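Local coordinates for protein beta-d-glucoside glucohydrolase (Hypocrea jecorina, PDB 3ZYZ) that probably hydrolyses terminal, non-reducing beta-D-glucosyl residues, releasing beta-D-glucose in the breakdown of cellulose, at residues A[108-113]-A[232-237]; A[158-163]-A[198-203]; A[211-216]-A[237-242]. All coordinates share one frame; numbering follows the deposited sequence.

Contact 1: A[108-113]-A[232-237]; sequences VILGPV and YVMTDW. With BGC (beta-D-glucopyranose), chain D.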
loop_
_atom_site.group_PDB
_atom_site.type_symbol
_atom_site.label_atom_id
_atom_site.label_comp_id
_atom_site.label_asym_id
_atom_site.label_seq_id
_atom_site.Cartn_x
_atom_site.Cartn_y
_atom_site.Cartn_z
ATOM N N VAL A 108 -15.572 5.360 9.602
ATOM C CA VAL A 108 -14.550 5.640 8.585
ATOM C C VAL A 108 -13.189 5.062 8.971
ATOM O O VAL A 108 -12.643 5.385 10.022
ATOM C CB VAL A 108 -14.408 7.149 8.311
ATOM C CG1 VAL A 108 -13.609 7.388 7.040
ATOM C CG2 VAL A 108 -15.770 7.805 8.187
ATOM N N ILE A 109 -12.658 4.184 8.128
ATOM C CA ILE A 109 -11.304 3.665 8.339
ATOM C C ILE A 109 -10.349 4.515 7.484
ATOM O O ILE A 109 -10.645 4.822 6.322
ATOM C CB ILE A 109 -11.213 2.130 8.047
ATOM C CG1 ILE A 109 -9.903 1.509 8.573
ATOM C CG2 ILE A 109 -11.422 1.846 6.567
ATOM C CD1 ILE A 109 -9.697 1.622 10.089
ATOM N N LEU A 110 -9.238 4.934 8.076
ATOM C CA LEU A 110 -8.348 5.894 7.427
ATOM C C LEU A 110 -7.281 5.202 6.578
ATOM O O LEU A 110 -6.110 5.122 6.950
ATOM C CB LEU A 110 -7.750 6.846 8.472
ATOM C CG LEU A 110 -8.751 7.697 9.267
ATOM C CD1 LEU A 110 -8.036 8.517 10.344
ATOM C CD2 LEU A 110 -9.591 8.608 8.341
ATOM N N GLY A 111 -7.717 4.683 5.438
ATOM C CA GLY A 111 -6.892 3.858 4.561
ATOM C C GLY A 111 -7.768 3.329 3.431
ATOM O O GLY A 111 -8.983 3.406 3.512
ATOM N N PRO A 112 -7.173 2.754 2.381
ATOM C CA PRO A 112 -5.780 2.389 2.188
ATOM C C PRO A 112 -4.912 3.500 1.579
ATOM O O PRO A 112 -5.399 4.593 1.272
ATOM C CB PRO A 112 -5.883 1.175 1.260
ATOM C CG PRO A 112 -7.113 1.457 0.423
ATOM C CD PRO A 112 -8.014 2.344 1.236
ATOM N N VAL A 113 -3.631 3.206 1.412
ATOM C CA VAL A 113 -2.626 4.207 1.027
ATOM C C VAL A 113 -2.206 4.069 -0.433
ATOM O O VAL A 113 -1.717 3.016 -0.833
ATOM C CB VAL A 113 -1.364 4.068 1.921
ATOM C CG1 VAL A 113 -0.226 4.973 1.426
ATOM C CG2 VAL A 113 -1.701 4.369 3.370
ATOM N N TYR A 232 -16.110 13.095 -0.091
ATOM C CA TYR A 232 -15.560 14.238 0.630
ATOM C C TYR A 232 -14.058 14.172 0.861
ATOM O O TYR A 232 -13.482 13.087 1.029
ATOM C CB TYR A 232 -16.288 14.444 1.957
ATOM C CG TYR A 232 -16.160 13.316 2.965
ATOM C CD1 TYR A 232 -16.903 12.146 2.831
ATOM C CD2 TYR A 232 -15.312 13.439 4.077
ATOM C CE1 TYR A 232 -16.800 11.122 3.760
ATOM C CE2 TYR A 232 -15.199 12.422 5.011
ATOM C CZ TYR A 232 -15.954 11.270 4.852
ATOM O OH TYR A 232 -15.856 10.254 5.771
ATOM N N VAL A 233 -13.437 15.350 0.850
ATOM C CA VAL A 233 -12.024 15.498 1.138
ATOM C C VAL A 233 -11.848 15.917 2.584
ATOM O O VAL A 233 -12.382 16.950 3.028
ATOM C CB VAL A 233 -11.344 16.537 0.195
ATOM C CG1 VAL A 233 -9.890 16.777 0.599
ATOM C CG2 VAL A 233 -11.425 16.065 -1.258
ATOM N N MET A 234 -11.101 15.110 3.324
ATOM C CA MET A 234 -10.699 15.466 4.681
ATOM C C MET A 234 -9.207 15.791 4.714
ATOM O O MET A 234 -8.435 15.285 3.901
ATOM C CB MET A 234 -11.006 14.320 5.656
ATOM C CG MET A 234 -9.954 13.190 5.651
ATOM S SD MET A 234 -10.287 11.871 6.828
ATOM C CE MET A 234 -11.797 11.163 6.185
ATOM N N THR A 235 -8.804 16.613 5.686
ATOM C CA THR A 235 -7.400 16.941 5.878
ATOM C C THR A 235 -6.661 15.784 6.520
ATOM O O THR A 235 -7.265 14.962 7.217
ATOM C CB THR A 235 -7.212 18.166 6.814
ATOM O OG1 THR A 235 -7.789 17.871 8.086
ATOM C CG2 THR A 235 -7.858 19.425 6.248
ATOM N N ASP A 236 -5.352 15.718 6.297
ATOM C CA ASP A 236 -4.519 14.940 7.188
ATOM C C ASP A 236 -4.531 15.714 8.517
ATOM O O ASP A 236 -5.048 16.836 8.581
ATOM C CB ASP A 236 -3.106 14.731 6.632
ATOM C CG ASP A 236 -2.438 13.477 7.210
ATOM O OD1 ASP A 236 -2.678 13.142 8.408
ATOM O OD2 ASP A 236 -1.692 12.814 6.464
ATOM N N TRP A 237 -4.024 15.107 9.582
ATOM C CA TRP A 237 -4.237 15.649 10.931
ATOM C C TRP A 237 -3.502 16.966 11.182
ATOM O O TRP A 237 -2.284 16.994 11.355
ATOM C CB TRP A 237 -3.942 14.584 11.998
ATOM C CG TRP A 237 -5.197 13.889 12.551
ATOM C CD1 TRP A 237 -5.503 13.698 13.863
ATOM C CD2 TRP A 237 -6.285 13.320 11.803
ATOM N NE1 TRP A 237 -6.697 13.035 13.986
ATOM C CE2 TRP A 237 -7.208 12.804 12.737
ATOM C CE3 TRP A 237 -6.571 13.199 10.439
ATOM C CZ2 TRP A 237 -8.400 12.178 12.351
ATOM C CZ3 TRP A 237 -7.755 12.566 10.053
ATOM C CH2 TRP A 237 -8.654 12.061 11.009
HETATM C C2 BGC D . -1.204 10.577 9.313
HETATM C C3 BGC D . -2.435 9.962 8.689
HETATM C C4 BGC D . -3.341 9.479 9.809
HETATM C C5 BGC D . -3.676 10.627 10.779
HETATM C C6 BGC D . -4.582 10.189 11.927
HETATM C C1 BGC D . -1.566 11.648 10.363
HETATM O O1 BGC D . -0.398 12.080 11.024
HETATM O O2 BGC D . -0.436 11.111 8.258
HETATM O O3 BGC D . -2.014 8.890 7.869
HETATM O O4 BGC D . -4.501 8.889 9.265
HETATM O O5 BGC D . -2.475 11.146 11.334
HETATM O O6 BGC D . -3.840 9.375 12.814
#
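In the glucose site of the barrel-like family 3 N-terminal domain, L110 reaches across to W237 and M234, its two methyls each taking one partner. CD1 lies 3.7 Å from W237 CH2, approaching the indole obliquely, and is equally close to the sugar, with BGC O4 3.7 Å from L110 CD1. The other methyl, CD2, packs 3.7 Å from M234 SD. The methionine has its CG wedged between the backbone N and the carbonyl carbon (chi1 81°), and a bend at chi3 brings CE within 4.3 Å of V108 CG1. No hydrogen bond joins the segments. Strands 108-109 and 232-235 are not neighbours: 154-160 and 199-202 stand between them in the sheet, so these apolar ends meet across its curve. At the N-terminal ends of the two strands, Y232 comes from the opposite direction to V108, its OH 3.4 Å from V108 CG2; that hydroxyl is hydrogen-bonded to Q154. At the sugar end W237 offers one face of its indole to BGC, with C6 over the centre of the ring; a hydrogen bond from NE1 to V43 O and the edge-to-face W37 together restrain its rotation. D236 OD2 accepts a hydrogen bond from BGC O2 at 2.8 Å.

Contact 2: A[158-163]-A[198-203]; sequences KHYILN and ASVMCS. With BGC (beta-D-glucopyranose), chain D.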
loop_
_atom_site.group_PDB
_atom_site.type_symbol
_atom_site.label_atom_id
_atom_site.label_comp_id
_atom_site.label_asym_id
_atom_site.label_seq_id
_atom_site.Cartn_x
_atom_site.Cartn_y
_atom_site.Cartn_z
ATOM N N LYS A 158 -5.693 7.756 1.033
ATOM C CA LYS A 158 -4.684 8.732 1.469
ATOM C C LYS A 158 -3.293 8.359 0.898
ATOM O O LYS A 158 -3.106 7.221 0.505
ATOM C CB LYS A 158 -4.684 8.840 3.005
ATOM C CG LYS A 158 -4.162 7.599 3.738
ATOM C CD LYS A 158 -4.353 7.708 5.237
ATOM C CE LYS A 158 -3.466 6.715 5.966
ATOM N NZ LYS A 158 -3.789 6.600 7.422
ATOM N N HIS A 159 -2.332 9.283 0.801
ATOM C CA HIS A 159 -2.473 10.703 1.124
ATOM C C HIS A 159 -2.339 11.487 -0.150
ATOM O O HIS A 159 -1.368 11.310 -0.893
ATOM C CB HIS A 159 -1.369 11.176 2.065
ATOM C CG HIS A 159 -1.228 10.347 3.298
ATOM N ND1 HIS A 159 -0.421 9.234 3.352
ATOM C CD2 HIS A 159 -1.779 10.476 4.526
ATOM C CE1 HIS A 159 -0.487 8.703 4.559
ATOM N NE2 HIS A 159 -1.306 9.438 5.289
ATOM N N TYR A 160 -3.291 12.386 -0.366
ATOM C CA TYR A 160 -3.425 13.101 -1.627
ATOM C C TYR A 160 -2.856 14.512 -1.502
ATOM O O TYR A 160 -3.529 15.396 -0.983
ATOM C CB TYR A 160 -4.910 13.134 -2.012
ATOM C CG TYR A 160 -5.224 13.730 -3.358
ATOM C CD1 TYR A 160 -5.102 12.971 -4.524
ATOM C CD2 TYR A 160 -5.691 15.039 -3.469
ATOM C CE1 TYR A 160 -5.402 13.509 -5.763
ATOM C CE2 TYR A 160 -6.008 15.586 -4.713
ATOM C CZ TYR A 160 -5.855 14.816 -5.855
ATOM O OH TYR A 160 -6.157 15.350 -7.095
ATOM N N ILE A 161 -1.648 14.764 -2.023
ATOM C CA ILE A 161 -0.911 13.879 -2.944
ATOM C C ILE A 161 0.561 14.326 -2.951
ATOM O O ILE A 161 0.867 15.450 -2.532
ATOM C CB ILE A 161 -1.519 13.949 -4.385
ATOM C CG1 ILE A 161 -0.927 12.875 -5.309
ATOM C CG2 ILE A 161 -1.391 15.362 -4.970
ATOM C CD1 ILE A 161 -1.662 12.734 -6.622
ATOM N N LEU A 162 1.459 13.443 -3.401
ATOM C CA LEU A 162 2.905 13.715 -3.528
ATOM C C LEU A 162 3.637 13.873 -2.178
ATOM O O LEU A 162 4.627 14.611 -2.070
ATOM C CB LEU A 162 3.189 14.930 -4.431
ATOM C CG LEU A 162 2.479 15.092 -5.778
ATOM C CD1 LEU A 162 2.829 16.443 -6.379
ATOM C CD2 LEU A 162 2.848 13.967 -6.720
ATOM N N ASN A 163 3.133 13.175 -1.168
ATOM C CA ASN A 163 3.802 13.034 0.122
ATOM C C ASN A 163 4.781 11.845 0.049
ATOM O O ASN A 163 4.550 10.798 0.648
ATOM C CB ASN A 163 2.715 12.854 1.201
ATOM C CG ASN A 163 3.267 12.615 2.603
ATOM O OD1 ASN A 163 2.545 12.116 3.473
ATOM N ND2 ASN A 163 4.533 12.949 2.826
ATOM N N ALA A 198 -15.186 6.455 -0.392
ATOM C CA ALA A 198 -16.113 7.412 0.224
ATOM C C ALA A 198 -15.431 8.724 0.504
ATOM O O ALA A 198 -16.043 9.795 0.462
ATOM C CB ALA A 198 -16.686 6.841 1.502
ATOM N N SER A 199 -14.143 8.632 0.797
ATOM C CA SER A 199 -13.379 9.791 1.212
ATOM C C SER A 199 -11.952 9.730 0.684
ATOM O O SER A 199 -11.443 8.651 0.346
ATOM C CB SER A 199 -13.382 9.897 2.739
ATOM O OG SER A 199 -12.683 11.047 3.174
ATOM N N VAL A 200 -11.334 10.901 0.607
ATOM C CA VAL A 200 -9.952 11.058 0.208
ATOM C C VAL A 200 -9.350 11.982 1.262
ATOM O O VAL A 200 -10.006 12.943 1.699
ATOM C CB VAL A 200 -9.835 11.671 -1.193
ATOM C CG1 VAL A 200 -8.428 12.211 -1.444
ATOM C CG2 VAL A 200 -10.232 10.627 -2.285
ATOM N N MET A 201 -8.130 11.691 1.698
ATOM C CA MET A 201 -7.450 12.572 2.657
ATOM C C MET A 201 -6.324 13.379 2.000
ATOM O O MET A 201 -5.386 12.792 1.452
ATOM C CB MET A 201 -6.885 11.757 3.815
ATOM C CG MET A 201 -6.220 12.592 4.914
ATOM S SD MET A 201 -5.277 11.549 6.044
ATOM C CE MET A 201 -6.580 10.603 6.843
ATOM N N CYS A 202 -6.393 14.711 2.076
ATOM C CA CYS A 202 -5.329 15.547 1.486
ATOM C C CYS A 202 -4.107 15.590 2.388
ATOM O O CYS A 202 -4.235 15.513 3.607
ATOM C CB CYS A 202 -5.815 16.952 1.104
ATOM S SG CYS A 202 -6.707 17.871 2.360
ATOM N N SER A 203 -2.923 15.691 1.784
ATOM C CA SER A 203 -1.668 15.494 2.508
ATOM C C SER A 203 -1.126 16.734 3.225
ATOM O O SER A 203 -1.688 17.829 3.128
ATOM C CB SER A 203 -0.596 14.915 1.569
ATOM O OG SER A 203 -0.373 15.775 0.466
HETATM C C2 BGC D . -1.204 10.577 9.313
HETATM C C3 BGC D . -2.435 9.962 8.689
HETATM C C4 BGC D . -3.341 9.479 9.809
HETATM C C5 BGC D . -3.676 10.627 10.779
HETATM C C6 BGC D . -4.582 10.189 11.927
HETATM C C1 BGC D . -1.566 11.648 10.363
HETATM O O1 BGC D . -0.398 12.080 11.024
HETATM O O2 BGC D . -0.436 11.111 8.258
HETATM O O3 BGC D . -2.014 8.890 7.869
HETATM O O4 BGC D . -4.501 8.889 9.265
HETATM O O5 BGC D . -2.475 11.146 11.334
HETATM O O6 BGC D . -3.840 9.375 12.814
#
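Y160 and C202 are where the two strands come closest, forming a parallel beta bridge with their CA atoms 4.4 Å apart. Y160 N gives a nearly straight bond (168°) to M201 O, 2.8 Å away. The return bond is less regular: S203 N reaches Y160 O at 2.8 Å from well above the carbonyl plane, and C202 CA adds a CA-H...O contact to the same oxygen. S203 also sets its CB against H159 CB, while its OG is held by N205. Beyond this bridge the contact is looser: the short strand segments run at 59° to each other, and the side chains of Y160 and C202 diverge. V200 still touches Y160 CB through CG1, but the phenol end leads off to T218 O and to an edge-to-face meeting with F189. Strands 154-160 and 199-202 are neighbours in the barrel sheet, and their ends help build the glucose site. Cis peptides precede both H159 and I161, at the end of strand 154-160. K158 runs beside M201, CB to CB, and extends beyond CG to put NZ 2.9 Å from BGC O3, with further bonds to BGC O4 and L110 O. H159 meets the same sugar hydroxyl end-on at its ring edge, NE2 to BGC O3 2.7 Å, while K158 CG lies 3.7 Å above the imidazole plane and M201 SD sits 4.0 Å from H159 CD2.

Contact 3: A[211-216]-A[237-242]; sequences WACEDQ and WNAQHT. With BGC (beta-D-glucopyranose), chain D.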
loop_
_atom_site.group_PDB
_atom_site.type_symbol
_atom_site.label_atom_id
_atom_site.label_comp_id
_atom_site.label_asym_id
_atom_site.label_seq_id
_atom_site.Cartn_x
_atom_site.Cartn_y
_atom_site.Cartn_z
ATOM N N TRP A 211 -0.111 24.329 -0.147
ATOM C CA TRP A 211 -0.404 23.190 0.719
ATOM C C TRP A 211 -1.504 22.353 0.108
ATOM O O TRP A 211 -2.488 22.896 -0.395
ATOM C CB TRP A 211 -0.764 23.631 2.125
ATOM C CG TRP A 211 0.444 23.652 3.001
ATOM C CD1 TRP A 211 1.240 22.593 3.310
ATOM C CD2 TRP A 211 0.996 24.783 3.670
ATOM N NE1 TRP A 211 2.263 22.991 4.143
ATOM C CE2 TRP A 211 2.140 24.332 4.380
ATOM C CE3 TRP A 211 0.638 26.134 3.750
ATOM C CZ2 TRP A 211 2.925 25.184 5.156
ATOM C CZ3 TRP A 211 1.424 26.983 4.509
ATOM C CH2 TRP A 211 2.561 26.505 5.203
ATOM N N ALA A 212 -1.314 21.033 0.153
ATOM C CA ALA A 212 -2.195 20.081 -0.512
ATOM C C ALA A 212 -3.644 20.236 -0.063
ATOM O O ALA A 212 -4.555 20.033 -0.856
ATOM C CB ALA A 212 -1.716 18.656 -0.299
ATOM N N CYS A 213 -3.859 20.623 1.191
ATOM C CA CYS A 213 -5.238 20.769 1.681
ATOM C C CYS A 213 -5.881 22.114 1.312
ATOM O O CYS A 213 -7.040 22.364 1.642
ATOM C CB CYS A 213 -5.344 20.467 3.187
ATOM S SG CYS A 213 -5.243 18.664 3.551
ATOM N N GLU A 214 -5.124 22.941 0.588
ATOM C CA GLU A 214 -5.538 24.300 0.204
ATOM C C GLU A 214 -5.506 24.489 -1.316
ATOM O O GLU A 214 -5.619 25.609 -1.807
ATOM C CB GLU A 214 -4.589 25.341 0.826
ATOM C CG GLU A 214 -4.229 25.118 2.290
ATOM C CD GLU A 214 -5.087 25.923 3.226
ATOM O OE1 GLU A 214 -5.343 27.096 2.898
ATOM O OE2 GLU A 214 -5.496 25.387 4.290
ATOM N N ASP A 215 -5.375 23.388 -2.046
ATOM C CA ASP A 215 -4.980 23.422 -3.447
ATOM C C ASP A 215 -6.175 23.232 -4.375
ATOM O O ASP A 215 -6.627 22.104 -4.598
ATOM C CB ASP A 215 -3.910 22.347 -3.690
ATOM C CG ASP A 215 -3.223 22.462 -5.055
ATOM O OD1 ASP A 215 -3.842 22.888 -6.053
ATOM O OD2 ASP A 215 -2.044 22.071 -5.133
ATOM N N GLN A 216 -6.674 24.336 -4.928
ATOM C CA GLN A 216 -7.856 24.291 -5.787
ATOM C C GLN A 216 -7.641 23.389 -6.999
ATOM O O GLN A 216 -8.512 22.599 -7.341
ATOM C CB GLN A 216 -8.285 25.699 -6.217
ATOM C CG GLN A 216 -9.690 25.770 -6.818
ATOM C CD GLN A 216 -10.127 27.191 -7.133
ATOM O OE1 GLN A 216 -10.322 27.554 -8.299
ATOM N NE2 GLN A 216 -10.277 28.009 -6.095
ATOM N N TRP A 237 -4.024 15.107 9.582
ATOM C CA TRP A 237 -4.237 15.649 10.931
ATOM C C TRP A 237 -3.502 16.966 11.182
ATOM O O TRP A 237 -2.284 16.994 11.355
ATOM C CB TRP A 237 -3.942 14.584 11.998
ATOM C CG TRP A 237 -5.197 13.889 12.551
ATOM C CD1 TRP A 237 -5.503 13.698 13.863
ATOM C CD2 TRP A 237 -6.285 13.320 11.803
ATOM N NE1 TRP A 237 -6.697 13.035 13.986
ATOM C CE2 TRP A 237 -7.208 12.804 12.737
ATOM C CE3 TRP A 237 -6.571 13.199 10.439
ATOM C CZ2 TRP A 237 -8.400 12.178 12.351
ATOM C CZ3 TRP A 237 -7.755 12.566 10.053
ATOM C CH2 TRP A 237 -8.654 12.061 11.009
ATOM N N ASN A 238 -4.278 18.051 11.205
ATOM C CA ASN A 238 -3.781 19.439 11.288
ATOM C C ASN A 238 -2.975 19.846 10.053
ATOM O O ASN A 238 -1.992 20.574 10.136
ATOM C CB ASN A 238 -3.003 19.713 12.581
ATOM C CG ASN A 238 -2.781 21.208 12.818
ATOM O OD1 ASN A 238 -3.729 21.971 12.931
ATOM N ND2 ASN A 238 -1.519 21.625 12.865
ATOM N N ALA A 239 -3.428 19.366 8.897
ATOM C CA ALA A 239 -2.827 19.688 7.621
ATOM C C ALA A 239 -3.498 20.924 7.020
ATOM O O ALA A 239 -3.092 21.393 5.953
ATOM C CB ALA A 239 -2.951 18.496 6.679
ATOM N N GLN A 240 -4.526 21.439 7.703
ATOM C CA GLN A 240 -5.247 22.650 7.279
ATOM C C GLN A 240 -4.495 23.917 7.698
ATOM O O GLN A 240 -3.993 24.008 8.821
ATOM C CB GLN A 240 -6.644 22.654 7.893
ATOM C CG GLN A 240 -7.599 23.705 7.343
ATOM C CD GLN A 240 -8.987 23.596 7.972
ATOM O OE1 GLN A 240 -9.149 23.019 9.047
ATOM N NE2 GLN A 240 -9.991 24.146 7.296
ATOM N N HIS A 241 -4.428 24.895 6.803
ATOM C CA HIS A 241 -3.700 26.119 7.092
ATOM C C HIS A 241 -4.550 27.383 7.104
ATOM O O HIS A 241 -4.218 28.330 7.800
ATOM C CB HIS A 241 -2.519 26.275 6.133
ATOM C CG HIS A 241 -1.505 25.191 6.280
ATOM N ND1 HIS A 241 -0.429 25.293 7.135
ATOM C CD2 HIS A 241 -1.427 23.961 5.719
ATOM C CE1 HIS A 241 0.281 24.181 7.081
ATOM N NE2 HIS A 241 -0.303 23.355 6.229
ATOM N N THR A 242 -5.628 27.411 6.323
ATOM C CA THR A 242 -6.527 28.565 6.359
ATOM C C THR A 242 -7.958 28.154 6.642
ATOM O O THR A 242 -8.320 26.989 6.508
ATOM C CB THR A 242 -6.511 29.365 5.049
ATOM O OG1 THR A 242 -6.982 28.526 3.987
ATOM C CG2 THR A 242 -5.098 29.878 4.720
HETATM C C2 BGC D . -1.204 10.577 9.313
HETATM C C3 BGC D . -2.435 9.962 8.689
HETATM C C4 BGC D . -3.341 9.479 9.809
HETATM C C5 BGC D . -3.676 10.627 10.779
HETATM C C6 BGC D . -4.582 10.189 11.927
HETATM C C1 BGC D . -1.566 11.648 10.363
HETATM O O1 BGC D . -0.398 12.080 11.024
HETATM O O2 BGC D . -0.436 11.111 8.258
HETATM O O3 BGC D . -2.014 8.890 7.869
HETATM O O4 BGC D . -4.501 8.889 9.265
HETATM O O5 BGC D . -2.475 11.146 11.334
HETATM O O6 BGC D . -3.840 9.375 12.814
HETATM O O HOH W 1 -2.075 20.590 3.426
#
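W211 lays one indole face against the imidazole of H241. W211 CB lies 3.7 Å from H241 CD2; CG is close to both CD2 and NE2 of the histidine; then W211 CD2, in the middle of the indole, has H241 NE2 3.2 Å away, above the plane. Farther out CE3 is nearest H241 CG, CZ2 nearest CE1, and CZ3 and CH2 reach ND1. The six-membered ring of W211 and the H241 ring form a face-to-face stack, planes 11° apart and centroids 3.4 Å apart, while NE1 at the edge is hydrogen-bonded to E170 O. An alanine in place of W211 is likely to uncover that face of the imidazole, leaving H241 freer to turn. Next to the stack, E214 bends at chi2 (-97°) to bring OE2 to two backbone N-H groups, H241 N at 2.8 Å and T242 N at 2.9 Å, both on the same face of the carboxylate plane. A water bridges C213 N and A239 O, beside the 3.9 Å approach of C213 SG to A239 CB. One carboxylate oxygen gripping two successive backbone N-H groups here joins two loops of the barrel domain, those leading into helices 216-226 and 244-249.

Overall arrangement
Following the chain from the N terminus, strand 108-109 comes first, and contact 1 does not close until 232-237, across 118 intervening residues. Within that span contact 2 opens at 158-163 and closes at 198-203, enclosing helix 178-194. Contact 3 then begins at 211-216, still inside the span of contact 1, but ends at 237-242, so these two cross and share W237. Contacts 2 and 3 follow in series, yet the C202-C213 disulfide binds them together. In the sheet, 108-109 adjoins 154-160 and 199-202 adjoins 232-235, which brings contacts 1 and 2 side by side at the glucose; contact 3 joins the loop before helix 216-226 to the one after strand 232-235.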